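Local coordinates for N-acetylneuraminic acid outer membrane channel protein NanC (Escherichia coli, PDB 2WJQ), which forms a monomeric, weakly anion-selective channel in the outer membrane through which N-acetylneuraminic acid, a sialic acid, enters the bacterium, at residues Tyr9-His14 against Ser203-Arg208; Glu168-Leu173 against Glu186-Asp191; Glu17-Val22 against Glu35-Asn40. All coordinates share one frame; numbering follows the deposited sequence.

Contact 1. Residues Tyr9-His14 against Ser203-Arg208; sequences YRSGSH and SENSYR. With OCT (N-octane), chain F; LDA (lauryl dimethylamine-N-oxide), chain M.
Tyr9 and Tyr207 form an antiparallel hydrogen-bonded pair, joined by Tyr9 N to Tyr207 O at 2.9 Å and by the return bond from Tyr207 N to Tyr9 O, and Arg10 beside Ser206 makes the next, non-hydrogen-bonded pair. One step on, Ser11 N reaches Asn205 O at 2.8 Å; then residues 11-13 turn away from the sheet, and Glu204 fills the bend with its carboxylate. Its CG stands anti to the backbone N (chi1 -171°) and the chain folds at chi2 (80°), which carries the acid back under the turn. There OE2 accepts Ser13 N on its syn lone pair at 2.8 Å, with a weaker, strongly bent bond from Gly12 N. The other oxygen, Glu204 OE1, meets the guanidinium of Arg10 at its edge in a salt bridge from Arg10 NH1 at 3.4 Å, with only a weak, long hydrogen bond in it; the two flat groups are turned 88° apart. Arg10 has its stronger partner in Glu17, through NE. Ser11 OG receives Asn205 N at 3.1 Å and shares a water with Ser203 O. On the side of the tyrosines, an octane lies over the Tyr9 ring, its C4 3.7 Å above the centre. Strand 2-10 thus meets strand 199-214 where first and last strands join, the seam that closes an outer-membrane beta-barrel, here at its extracellular end.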
loop_
_atom_site.group_PDB
_atom_site.type_symbol
_atom_site.label_atom_id
_atom_site.label_comp_id
_atom_site.label_asym_id
_atom_site.label_seq_id
_atom_site.Cartn_x
_atom_site.Cartn_y
_atom_site.Cartn_z
ATOM N N TYR A 9 -5.336 -13.794 -1.136
ATOM C CA TYR A 9 -6.764 -14.064 -1.136
ATOM C C TYR A 9 -7.457 -13.141 -0.145
ATOM O O TYR A 9 -7.002 -12.970 0.980
ATOM C CB TYR A 9 -7.054 -15.513 -0.759
ATOM C CG TYR A 9 -8.521 -15.848 -0.794
ATOM C CD1 TYR A 9 -9.193 -15.954 -2.006
ATOM C CD2 TYR A 9 -9.245 -16.035 0.384
ATOM C CE1 TYR A 9 -10.570 -16.255 -2.044
ATOM C CE2 TYR A 9 -10.614 -16.324 0.357
ATOM C CZ TYR A 9 -11.254 -16.445 -0.858
ATOM O OH TYR A 9 -12.601 -16.723 -0.888
ATOM N N ARG A 10 -8.575 -12.562 -0.577
ATOM C CA ARG A 10 -9.394 -11.729 0.285
ATOM C C ARG A 10 -10.689 -12.470 0.607
ATOM O O ARG A 10 -11.417 -12.872 -0.313
ATOM C CB ARG A 10 -9.701 -10.441 -0.436
ATOM C CG ARG A 10 -8.482 -9.582 -0.688
ATOM C CD ARG A 10 -8.998 -8.212 -0.922
ATOM N NE ARG A 10 -8.030 -7.201 -1.304
ATOM C CZ ARG A 10 -8.338 -5.911 -1.304
ATOM N NH1 ARG A 10 -9.558 -5.519 -0.936
ATOM N NH2 ARG A 10 -7.452 -5.018 -1.665
ATOM N N SER A 11 -10.956 -12.651 1.895
ATOM C CA SER A 11 -12.045 -13.513 2.372
ATOM C C SER A 11 -13.452 -12.911 2.188
ATOM O O SER A 11 -14.422 -13.643 1.977
ATOM C CB SER A 11 -11.849 -13.824 3.858
ATOM O OG SER A 11 -12.187 -12.668 4.636
ATOM N N GLY A 12 -13.580 -11.595 2.296
ATOM C CA GLY A 12 -14.905 -10.959 2.194
ATOM C C GLY A 12 -15.352 -10.869 0.757
ATOM O O GLY A 12 -16.456 -11.261 0.407
ATOM N N SER A 13 -14.459 -10.393 -0.095
ATOM C CA SER A 13 -14.734 -10.269 -1.509
ATOM C C SER A 13 -14.553 -11.565 -2.312
ATOM O O SER A 13 -14.868 -11.587 -3.498
ATOM C CB SER A 13 -13.843 -9.178 -2.114
ATOM O OG SER A 13 -13.916 -7.991 -1.350
ATOM N N HIS A 14 -14.041 -12.622 -1.690
ATOM C CA HIS A 14 -13.803 -13.898 -2.387
ATOM C C HIS A 14 -12.993 -13.673 -3.658
ATOM O O HIS A 14 -13.409 -14.058 -4.748
ATOM C CB HIS A 14 -15.119 -14.596 -2.755
ATOM C CG HIS A 14 -15.909 -15.070 -1.580
ATOM N ND1 HIS A 14 -16.111 -16.411 -1.311
ATOM C CD2 HIS A 14 -16.560 -14.389 -0.609
ATOM C CE1 HIS A 14 -16.851 -16.532 -0.220
ATOM N NE2 HIS A 14 -17.124 -15.319 0.233
ATOM N N SER A 203 -16.565 -8.316 6.362
ATOM C CA SER A 203 -15.238 -8.366 6.982
ATOM C C SER A 203 -14.222 -8.835 5.926
ATOM O O SER A 203 -14.443 -9.821 5.264
ATOM C CB SER A 203 -15.293 -9.314 8.193
ATOM O OG SER A 203 -14.055 -9.327 8.856
ATOM N N GLU A 204 -13.133 -8.097 5.733
ATOM C CA GLU A 204 -12.179 -8.389 4.670
ATOM C C GLU A 204 -10.819 -8.799 5.264
ATOM O O GLU A 204 -9.991 -7.951 5.586
ATOM C CB GLU A 204 -12.012 -7.160 3.758
ATOM C CG GLU A 204 -11.196 -7.397 2.464
ATOM C CD GLU A 204 -12.014 -8.052 1.360
ATOM O OE1 GLU A 204 -12.034 -7.553 0.221
ATOM O OE2 GLU A 204 -12.633 -9.093 1.630
ATOM N N ASN A 205 -10.625 -10.098 5.431
ATOM C CA ASN A 205 -9.346 -10.670 5.865
ATOM C C ASN A 205 -8.540 -10.992 4.618
ATOM O O ASN A 205 -9.080 -11.495 3.644
ATOM C CB ASN A 205 -9.578 -11.945 6.679
ATOM C CG ASN A 205 -10.343 -11.680 7.971
ATOM O OD1 ASN A 205 -11.510 -12.069 8.114
ATOM N ND2 ASN A 205 -9.697 -11.027 8.908
ATOM N N SER A 206 -7.263 -10.669 4.625
ATOM C CA SER A 206 -6.430 -10.857 3.451
ATOM C C SER A 206 -5.201 -11.677 3.848
ATOM O O SER A 206 -4.539 -11.376 4.839
ATOM C CB SER A 206 -6.056 -9.491 2.866
ATOM O OG SER A 206 -5.068 -9.574 1.864
ATOM N N TYR A 207 -4.942 -12.732 3.096
ATOM C CA TYR A 207 -3.839 -13.635 3.379
ATOM C C TYR A 207 -2.956 -13.650 2.153
ATOM O O TYR A 207 -3.436 -13.974 1.062
ATOM C CB TYR A 207 -4.373 -15.036 3.662
ATOM C CG TYR A 207 -5.476 -15.054 4.703
ATOM C CD1 TYR A 207 -6.830 -14.996 4.331
ATOM C CD2 TYR A 207 -5.174 -15.095 6.058
ATOM C CE1 TYR A 207 -7.849 -15.001 5.303
ATOM C CE2 TYR A 207 -6.179 -15.110 7.028
ATOM C CZ TYR A 207 -7.506 -15.059 6.655
ATOM O OH TYR A 207 -8.487 -15.063 7.631
ATOM N N ARG A 208 -1.676 -13.330 2.332
ATOM C CA ARG A 208 -0.728 -13.195 1.215
ATOM C C ARG A 208 0.577 -13.957 1.429
ATOM O O ARG A 208 1.048 -14.137 2.560
ATOM C CB ARG A 208 -0.425 -11.719 0.971
ATOM C CG ARG A 208 -1.602 -10.923 0.430
ATOM C CD ARG A 208 -1.393 -9.459 0.587
ATOM N NE ARG A 208 -2.513 -8.707 0.033
ATOM C CZ ARG A 208 -2.680 -7.398 0.181
ATOM N NH1 ARG A 208 -1.793 -6.672 0.848
ATOM N NH2 ARG A 208 -3.726 -6.815 -0.362
HETATM C C1 OCT F . -5.610 -19.445 0.128
HETATM C C2 OCT F . -7.052 -19.742 0.537
HETATM C C3 OCT F . -8.002 -19.739 -0.666
HETATM C C4 OCT F . -9.453 -19.874 -0.189
HETATM C C5 OCT F . -10.419 -20.375 -1.273
HETATM C C6 OCT F . -11.726 -20.841 -0.624
HETATM C C7 OCT F . -12.788 -21.240 -1.663
HETATM C C8 OCT F . -13.509 -22.525 -1.237
HETATM N N1 LDA M . -8.897 -17.891 -10.195
HETATM O O1 LDA M . -8.855 -18.550 -11.261
HETATM C CM1 LDA M . -10.068 -17.000 -10.247
HETATM C CM2 LDA M . -9.115 -18.812 -9.068
HETATM C C1 LDA M . -7.680 -17.096 -9.998
HETATM C C2 LDA M . -6.428 -17.980 -9.929
HETATM C C3 LDA M . -5.193 -17.141 -9.581
HETATM C C4 LDA M . -4.592 -17.518 -8.227
HETATM C C5 LDA M . -3.575 -16.477 -7.756
HETATM C C6 LDA M . -2.632 -16.995 -6.664
HETATM C C7 LDA M . -3.141 -16.690 -5.260
HETATM C C8 LDA M . -2.224 -17.220 -4.161
HETATM C C9 LDA M . -2.943 -17.172 -2.816
HETATM C C10 LDA M . -2.010 -17.331 -1.619
HETATM C C11 LDA M . -2.814 -17.626 -0.359
HETATM C C12 LDA M . -2.144 -17.079 0.898
HETATM O O HOH W 1 -14.502 -12.552 5.490
#

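Contact 2. Residues Glu168-Leu173 against Glu186-Asp191; sequences ENAFVL and EYDYLD. With OCT (N-octane), chain H; OCT (N-octane), chain G.
Phe171 CG stands beside its backbone N (chi1 -56°) whereas Tyr187 CG lies anti to its own (chi1 167°), and these different choices set the two rings side by side, with Phe171 CD1 at the edge of the tyrosine ring, 3.9 Å from Tyr187 CD2. Octane lies on a face of each: one molecule has C2 3.9 Å above the centre of the Tyr187 ring, another has C1 over Phe171, displaced toward the rim. Beneath them the backbones run antiparallel at 171°, paired by Phe171 N to Tyr187 O at 2.8 Å and its return bond, and by the same exchange between Asn169 and Tyr189. A water joins Asn169 ND2 to Tyr189 O, and Thr148 OG1 bonds Asn169 OD1. The reverse face carries Ala170, Val172, Glu186 and Asp188. Val172 CG2 is 3.8 Å from Glu186 CD, and Glu186 OE1 comes to 2.6 Å from Asp188 OD1, so one acid probably holds a proton. Glu186 OE1 and Asp188 OD2 both make salt bridges with Arg208, and Asp188 OD2 also bonds Ser206 OG. Leu190 CD2 packs on Glu168 CG at 3.5 Å. A largely aromatic face covered by octane, with acids on the other, fits a transmembrane beta-hairpin of a porin barrel.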
loop_
_atom_site.group_PDB
_atom_site.type_symbol
_atom_site.label_atom_id
_atom_site.label_comp_id
_atom_site.label_asym_id
_atom_site.label_seq_id
_atom_site.Cartn_x
_atom_site.Cartn_y
_atom_site.Cartn_z
ATOM N N GLU A 168 -6.780 -0.069 7.117
ATOM C CA GLU A 168 -6.096 -1.293 6.770
ATOM C C GLU A 168 -4.957 -1.490 7.771
ATOM O O GLU A 168 -4.291 -0.529 8.195
ATOM C CB GLU A 168 -5.517 -1.264 5.353
ATOM C CG GLU A 168 -6.538 -1.012 4.220
ATOM C CD GLU A 168 -5.897 -0.948 2.816
ATOM O OE1 GLU A 168 -4.715 -1.317 2.689
ATOM O OE2 GLU A 168 -6.586 -0.567 1.836
ATOM N N ASN A 169 -4.745 -2.740 8.151
ATOM C CA ASN A 169 -3.596 -3.112 8.953
ATOM C C ASN A 169 -2.965 -4.341 8.339
ATOM O O ASN A 169 -3.630 -5.374 8.217
ATOM C CB ASN A 169 -4.015 -3.377 10.381
ATOM C CG ASN A 169 -4.221 -2.127 11.144
ATOM O OD1 ASN A 169 -3.268 -1.553 11.693
ATOM N ND2 ASN A 169 -5.472 -1.669 11.195
ATOM N N ALA A 170 -1.697 -4.193 7.946
ATOM C CA ALA A 170 -0.913 -5.214 7.287
ATOM C C ALA A 170 0.240 -5.664 8.188
ATOM O O ALA A 170 0.993 -4.828 8.731
ATOM C CB ALA A 170 -0.354 -4.681 5.942
ATOM N N PHE A 171 0.407 -6.983 8.296
ATOM C CA PHE A 171 1.434 -7.598 9.126
ATOM C C PHE A 171 2.230 -8.539 8.242
ATOM O O PHE A 171 1.670 -9.467 7.647
ATOM C CB PHE A 171 0.804 -8.371 10.280
ATOM C CG PHE A 171 -0.105 -7.543 11.117
ATOM C CD1 PHE A 171 -1.455 -7.494 10.845
ATOM C CD2 PHE A 171 0.400 -6.760 12.140
ATOM C CE1 PHE A 171 -2.309 -6.713 11.605
ATOM C CE2 PHE A 171 -0.446 -5.959 12.899
ATOM C CZ PHE A 171 -1.813 -5.943 12.618
ATOM N N VAL A 172 3.523 -8.264 8.124
ATOM C CA VAL A 172 4.404 -8.988 7.230
ATOM C C VAL A 172 5.553 -9.632 8.004
ATOM O O VAL A 172 6.270 -8.955 8.746
ATOM C CB VAL A 172 4.981 -8.060 6.145
ATOM C CG1 VAL A 172 5.807 -8.866 5.153
ATOM C CG2 VAL A 172 3.853 -7.303 5.394
ATOM N N LEU A 173 5.739 -10.934 7.817
ATOM C CA LEU A 173 6.915 -11.633 8.337
ATOM C C LEU A 173 7.817 -12.016 7.156
ATOM O O LEU A 173 7.417 -12.790 6.298
ATOM C CB LEU A 173 6.508 -12.891 9.125
ATOM C CG LEU A 173 7.658 -13.676 9.764
ATOM C CD1 LEU A 173 8.354 -12.835 10.818
ATOM C CD2 LEU A 173 7.182 -15.011 10.344
ATOM N N GLU A 186 2.036 -12.789 4.931
ATOM C CA GLU A 186 1.380 -11.554 5.298
ATOM C C GLU A 186 -0.088 -11.781 5.622
ATOM O O GLU A 186 -0.768 -12.581 4.966
ATOM C CB GLU A 186 1.571 -10.539 4.162
ATOM C CG GLU A 186 0.710 -9.306 4.239
ATOM C CD GLU A 186 0.956 -8.332 3.083
ATOM O OE1 GLU A 186 0.199 -7.339 2.978
ATOM O OE2 GLU A 186 1.907 -8.550 2.294
ATOM N N TYR A 187 -0.551 -11.104 6.664
ATOM C CA TYR A 187 -1.969 -11.038 6.990
ATOM C C TYR A 187 -2.359 -9.576 6.993
ATOM O O TYR A 187 -1.650 -8.750 7.602
ATOM C CB TYR A 187 -2.266 -11.660 8.370
ATOM C CG TYR A 187 -3.652 -11.319 8.828
ATOM C CD1 TYR A 187 -4.751 -11.957 8.270
ATOM C CD2 TYR A 187 -3.872 -10.318 9.762
ATOM C CE1 TYR A 187 -6.031 -11.620 8.638
ATOM C CE2 TYR A 187 -5.156 -9.959 10.130
ATOM C CZ TYR A 187 -6.234 -10.620 9.566
ATOM O OH TYR A 187 -7.511 -10.272 9.919
ATOM N N ASP A 188 -3.476 -9.250 6.324
ATOM C CA ASP A 188 -4.055 -7.905 6.399
ATOM C C ASP A 188 -5.509 -7.950 6.875
ATOM O O ASP A 188 -6.260 -8.865 6.528
ATOM C CB ASP A 188 -4.010 -7.174 5.059
ATOM C CG ASP A 188 -2.771 -7.466 4.286
ATOM O OD1 ASP A 188 -1.711 -6.928 4.679
ATOM O OD2 ASP A 188 -2.864 -8.236 3.301
ATOM N N TYR A 189 -5.879 -7.000 7.712
ATOM C CA TYR A 189 -7.288 -6.766 7.987
ATOM C C TYR A 189 -7.641 -5.443 7.302
ATOM O O TYR A 189 -7.067 -4.405 7.581
ATOM C CB TYR A 189 -7.615 -6.757 9.481
ATOM C CG TYR A 189 -9.085 -6.555 9.721
ATOM C CD1 TYR A 189 -9.573 -5.408 10.344
ATOM C CD2 TYR A 189 -10.005 -7.476 9.228
ATOM C CE1 TYR A 189 -10.952 -5.210 10.508
ATOM C CE2 TYR A 189 -11.362 -7.294 9.399
ATOM C CZ TYR A 189 -11.828 -6.172 10.033
ATOM O OH TYR A 189 -13.190 -6.041 10.163
ATOM N N LEU A 190 -8.573 -5.508 6.365
ATOM C CA LEU A 190 -8.884 -4.355 5.514
ATOM C C LEU A 190 -10.237 -3.764 5.885
ATOM O O LEU A 190 -10.910 -3.178 5.038
ATOM C CB LEU A 190 -8.858 -4.805 4.042
ATOM C CG LEU A 190 -7.530 -5.437 3.579
ATOM C CD1 LEU A 190 -7.547 -5.833 2.109
ATOM C CD2 LEU A 190 -6.369 -4.491 3.845
ATOM N N ASP A 191 -10.639 -3.894 7.157
ATOM C CA ASP A 191 -11.912 -3.312 7.617
ATOM C C ASP A 191 -13.078 -4.096 6.972
ATOM O O ASP A 191 -12.871 -5.187 6.403
ATOM C CB ASP A 191 -11.945 -1.815 7.237
ATOM C CG ASP A 191 -12.733 -0.955 8.212
ATOM O OD1 ASP A 191 -13.928 -1.267 8.474
ATOM O OD2 ASP A 191 -12.170 0.074 8.659
HETATM C C1 OCT H . -2.835 -9.092 15.227
HETATM C C2 OCT H . -3.699 -9.421 14.002
HETATM C C3 OCT H . -5.159 -9.740 14.376
HETATM C C4 OCT H . -6.146 -8.724 13.764
HETATM C C5 OCT H . -7.562 -8.861 14.352
HETATM C C6 OCT H . -8.655 -9.052 13.284
HETATM C C7 OCT H . -9.267 -10.466 13.341
HETATM C C8 OCT H . -10.797 -10.438 13.225
HETATM C C1 OCT G . -3.735 -13.359 12.330
HETATM C C2 OCT G . -4.880 -14.098 11.630
HETATM C C3 OCT G . -6.262 -13.591 12.081
HETATM C C4 OCT G . -7.367 -14.475 11.500
HETATM C C5 OCT G . -8.767 -13.873 11.680
HETATM C C6 OCT G . -9.809 -14.652 10.852
HETATM C C7 OCT G . -10.994 -15.155 11.693
HETATM C C8 OCT G . -11.449 -16.543 11.229
HETATM O O HOH W 2 -7.734 -2.431 9.732
#

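Contact 3. Residues Glu17-Val22 against Glu35-Asn40; sequences ETRLKV and ESNTWN. With LDA (lauryl dimethylamine-N-oxide), chain L; LDA (lauryl dimethylamine-N-oxide), chain M.
Arg19 lies alongside Asn37, the two side chains pointing the same way, with the aliphatic part of the arginine against the amide oxygen: Arg19 CG is 3.2 Å from Asn37 OD1. The chain then bends at chi3 (69°), and its CD passes Glu35 OE2. No N-H of the guanidinium points at Glu35 OE1, which sits well out of the plane, 4.1 Å from Arg19 NH1, so any attraction there is probably electrostatic. A water makes the link to the other oxygen, accepting from Arg19 NH1 and donating to Glu35 OE2. Lys21 crosses the same acid obliquely. Its extended chain brings CD to 3.7 Å from Glu35 OE1 and also over one face of the Arg19 guanidinium, while a second water joins Glu35 OE1 to NZ, weakly at the lysine end.

These pairs belong to a transmembrane beta-hairpin of the porin barrel, made by strands 15-25 and 30-41; segments 17-22 and 35-40 run antiparallel at 171°. Two-way backbone bonds tie Thr18 to Thr38 and Leu20 to Ser36; the one from Thr18 N to Thr38 O, at 3.2 Å, comes in from above the carbonyl plane. The charged groups share one face with Glu17 and Trp39. On the other, Thr18 and Thr38 stand side by side, and detergent chains run past: one lies 3.6 Å from Thr18 CG2 through its C5, another brushes Ser36.

Farther out, Asn37 ND2 steadies the acid, giving Glu35 OE2 a bond of 2.8 Å on the anti lone pair and nearly in the amide plane. Asn37 ND2 also bonds Asp54 on the next strand. A third water bridges Asn37 OD1 and Glu17 OE1, and Glu17 has its strongest partner in Arg10.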
loop_
_atom_site.group_PDB
_atom_site.type_symbol
_atom_site.label_atom_id
_atom_site.label_comp_id
_atom_site.label_asym_id
_atom_site.label_seq_id
_atom_site.Cartn_x
_atom_site.Cartn_y
_atom_site.Cartn_z
ATOM N N GLU A 17 -5.751 -12.147 -5.637
ATOM C CA GLU A 17 -4.948 -11.125 -6.308
ATOM C C GLU A 17 -3.510 -11.568 -6.475
ATOM O O GLU A 17 -3.002 -12.404 -5.695
ATOM C CB GLU A 17 -5.029 -9.762 -5.597
ATOM C CG GLU A 17 -4.965 -9.786 -4.099
ATOM C CD GLU A 17 -5.113 -8.396 -3.464
ATOM O OE1 GLU A 17 -4.744 -7.372 -4.112
ATOM O OE2 GLU A 17 -5.566 -8.337 -2.298
ATOM N N THR A 18 -2.876 -11.041 -7.521
ATOM C CA THR A 18 -1.454 -11.204 -7.706
ATOM C C THR A 18 -0.837 -9.842 -7.972
ATOM O O THR A 18 -1.481 -8.946 -8.550
ATOM C CB THR A 18 -1.098 -12.184 -8.850
ATOM O OG1 THR A 18 -1.487 -11.629 -10.099
ATOM C CG2 THR A 18 -1.787 -13.515 -8.671
ATOM N N ARG A 19 0.401 -9.683 -7.519
ATOM C CA ARG A 19 1.182 -8.504 -7.799
ATOM C C ARG A 19 2.583 -8.866 -8.330
ATOM O O ARG A 19 3.231 -9.773 -7.812
ATOM C CB ARG A 19 1.314 -7.660 -6.533
ATOM C CG ARG A 19 1.931 -6.273 -6.778
ATOM C CD ARG A 19 2.024 -5.471 -5.506
ATOM N NE ARG A 19 3.023 -6.074 -4.615
ATOM C CZ ARG A 19 3.438 -5.556 -3.465
ATOM N NH1 ARG A 19 2.957 -4.401 -3.023
ATOM N NH2 ARG A 19 4.357 -6.210 -2.754
ATOM N N LEU A 20 3.029 -8.145 -9.357
ATOM C CA LEU A 20 4.420 -8.169 -9.807
ATOM C C LEU A 20 4.924 -6.739 -9.674
ATOM O O LEU A 20 4.336 -5.830 -10.265
ATOM C CB LEU A 20 4.500 -8.557 -11.277
ATOM C CG LEU A 20 4.084 -9.958 -11.685
ATOM C CD1 LEU A 20 2.616 -10.222 -11.406
ATOM C CD2 LEU A 20 4.380 -10.126 -13.207
ATOM N N LYS A 21 6.000 -6.538 -8.923
ATOM C CA LYS A 21 6.507 -5.210 -8.603
ATOM C C LYS A 21 8.014 -5.172 -8.801
ATOM O O LYS A 21 8.734 -6.068 -8.300
ATOM C CB LYS A 21 6.164 -4.892 -7.159
ATOM C CG LYS A 21 6.688 -3.582 -6.604
ATOM C CD LYS A 21 6.236 -3.428 -5.136
ATOM C CE LYS A 21 6.534 -2.048 -4.583
ATOM N NZ LYS A 21 6.263 -1.991 -3.121
ATOM N N VAL A 22 8.508 -4.146 -9.497
ATOM C CA VAL A 22 9.950 -3.943 -9.623
ATOM C C VAL A 22 10.287 -2.574 -9.050
ATOM O O VAL A 22 9.605 -1.568 -9.371
ATOM C CB VAL A 22 10.430 -4.097 -11.106
ATOM C CG1 VAL A 22 9.764 -3.080 -12.011
ATOM C CG2 VAL A 22 11.960 -4.000 -11.208
ATOM N N GLU A 35 4.410 -1.457 -10.723
ATOM C CA GLU A 35 3.763 -2.724 -10.459
ATOM C C GLU A 35 2.478 -2.918 -11.227
ATOM O O GLU A 35 1.842 -1.958 -11.673
ATOM C CB GLU A 35 3.448 -2.859 -8.972
ATOM C CG GLU A 35 2.425 -1.879 -8.487
ATOM C CD GLU A 35 2.169 -2.000 -6.991
ATOM O OE1 GLU A 35 3.129 -1.814 -6.210
ATOM O OE2 GLU A 35 0.997 -2.254 -6.601
ATOM N N SER A 36 2.106 -4.178 -11.350
ATOM C CA SER A 36 0.851 -4.579 -11.973
ATOM C C SER A 36 0.153 -5.460 -10.967
ATOM O O SER A 36 0.791 -6.339 -10.384
ATOM C CB SER A 36 1.154 -5.370 -13.228
ATOM O OG SER A 36 -0.017 -5.855 -13.859
ATOM N N ASN A 37 -1.138 -5.222 -10.765
ATOM C CA ASN A 37 -1.978 -5.992 -9.865
ATOM C C ASN A 37 -3.126 -6.593 -10.646
ATOM O O ASN A 37 -3.702 -5.925 -11.523
ATOM C CB ASN A 37 -2.571 -5.108 -8.761
ATOM C CG ASN A 37 -1.544 -4.625 -7.790
ATOM O OD1 ASN A 37 -1.131 -5.360 -6.882
ATOM N ND2 ASN A 37 -1.144 -3.375 -7.933
ATOM N N THR A 38 -3.456 -7.849 -10.348
ATOM C CA THR A 38 -4.590 -8.526 -10.978
ATOM C C THR A 38 -5.548 -8.934 -9.840
ATOM O O THR A 38 -5.131 -9.137 -8.673
ATOM C CB THR A 38 -4.125 -9.720 -11.862
ATOM O OG1 THR A 38 -3.113 -9.275 -12.786
ATOM C CG2 THR A 38 -5.263 -10.292 -12.706
ATOM N N TRP A 39 -6.824 -9.024 -10.173
ATOM C CA TRP A 39 -7.881 -9.297 -9.219
ATOM C C TRP A 39 -8.866 -10.207 -9.936
ATOM O O TRP A 39 -9.312 -9.857 -11.030
ATOM C CB TRP A 39 -8.539 -7.971 -8.812
ATOM C CG TRP A 39 -9.806 -8.064 -8.008
ATOM C CD1 TRP A 39 -11.040 -8.496 -8.444
ATOM C CD2 TRP A 39 -9.979 -7.675 -6.647
ATOM N NE1 TRP A 39 -11.956 -8.411 -7.424
ATOM C CE2 TRP A 39 -11.334 -7.905 -6.313
ATOM C CE3 TRP A 39 -9.121 -7.157 -5.674
ATOM C CZ2 TRP A 39 -11.848 -7.632 -5.040
ATOM C CZ3 TRP A 39 -9.632 -6.881 -4.415
ATOM C CH2 TRP A 39 -10.987 -7.118 -4.109
ATOM N N ASN A 40 -9.155 -11.373 -9.336
ATOM C CA ASN A 40 -10.088 -12.370 -9.883
ATOM C C ASN A 40 -11.046 -12.851 -8.792
ATOM O O ASN A 40 -10.617 -13.512 -7.832
ATOM C CB ASN A 40 -9.339 -13.593 -10.405
ATOM C CG ASN A 40 -8.612 -13.343 -11.718
ATOM O OD1 ASN A 40 -7.385 -13.224 -11.740
ATOM N ND2 ASN A 40 -9.362 -13.313 -12.827
HETATM N N1 LDA L . -2.398 -5.463 -18.462
HETATM O O1 LDA L . -3.081 -5.843 -19.448
HETATM C CM1 LDA L . -3.149 -4.399 -17.773
HETATM C CM2 LDA L . -2.233 -6.618 -17.562
HETATM C C1 LDA L . -1.095 -4.962 -18.893
HETATM C C2 LDA L . -0.197 -4.718 -17.678
HETATM C C3 LDA L . 0.853 -3.645 -17.942
HETATM C C4 LDA L . 2.261 -4.219 -17.931
HETATM C C5 LDA L . 3.303 -3.124 -18.122
HETATM C C6 LDA L . 4.564 -3.413 -17.318
HETATM C C7 LDA L . 4.369 -3.124 -15.830
HETATM C C8 LDA L . 5.600 -3.538 -15.026
HETATM C C9 LDA L . 5.251 -4.468 -13.869
HETATM C C10 LDA L . 6.522 -5.036 -13.245
HETATM C C11 LDA L . 7.021 -6.276 -13.980
HETATM C C12 LDA L . 8.524 -6.212 -14.251
HETATM N N1 LDA M . -8.897 -17.891 -10.195
HETATM O O1 LDA M . -8.855 -18.550 -11.261
HETATM C CM1 LDA M . -10.068 -17.000 -10.247
HETATM C CM2 LDA M . -9.115 -18.812 -9.068
HETATM C C1 LDA M . -7.680 -17.096 -9.998
HETATM C C2 LDA M . -6.428 -17.980 -9.929
HETATM C C3 LDA M . -5.193 -17.141 -9.581
HETATM C C4 LDA M . -4.592 -17.518 -8.227
HETATM C C5 LDA M . -3.575 -16.477 -7.756
HETATM C C6 LDA M . -2.632 -16.995 -6.664
HETATM C C7 LDA M . -3.141 -16.690 -5.260
HETATM C C8 LDA M . -2.224 -17.220 -4.161
HETATM C C9 LDA M . -2.943 -17.172 -2.816
HETATM C C10 LDA M . -2.010 -17.331 -1.619
HETATM C C11 LDA M . -2.814 -17.626 -0.359
HETATM C C12 LDA M . -2.144 -17.079 0.898
HETATM O O HOH W 3 -2.087 -7.410 -5.140
HETATM O O HOH W 4 0.793 -2.605 -4.043
HETATM O O HOH W 5 3.219 -0.821 -3.678
#

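How the contacts relate
Contacts 1 and 2 are neighbours in the barrel wall, their centres about 10 Å apart: Ser206 O faces Asp188 N at 2.8 Å and Glu204 O faces Leu190 N at 2.9 Å, both probable hydrogen bonds. Contact 3 lies beyond strand 2-10, its centre about 15 Å from that of contact 1. Glu17 OE2 spans the two, with salt bridges to Arg10 NE at 2.9 Å and Arg208 NH2 at 3.1 Å. Contacts 2 and 3, centres about 17 Å apart, do not touch, but Arg208 pairs with acids of both, linking them through contact 1. One detergent molecule touches contacts 1 and 3 alike. Both hairpins fall inside the long span closed by contact 1.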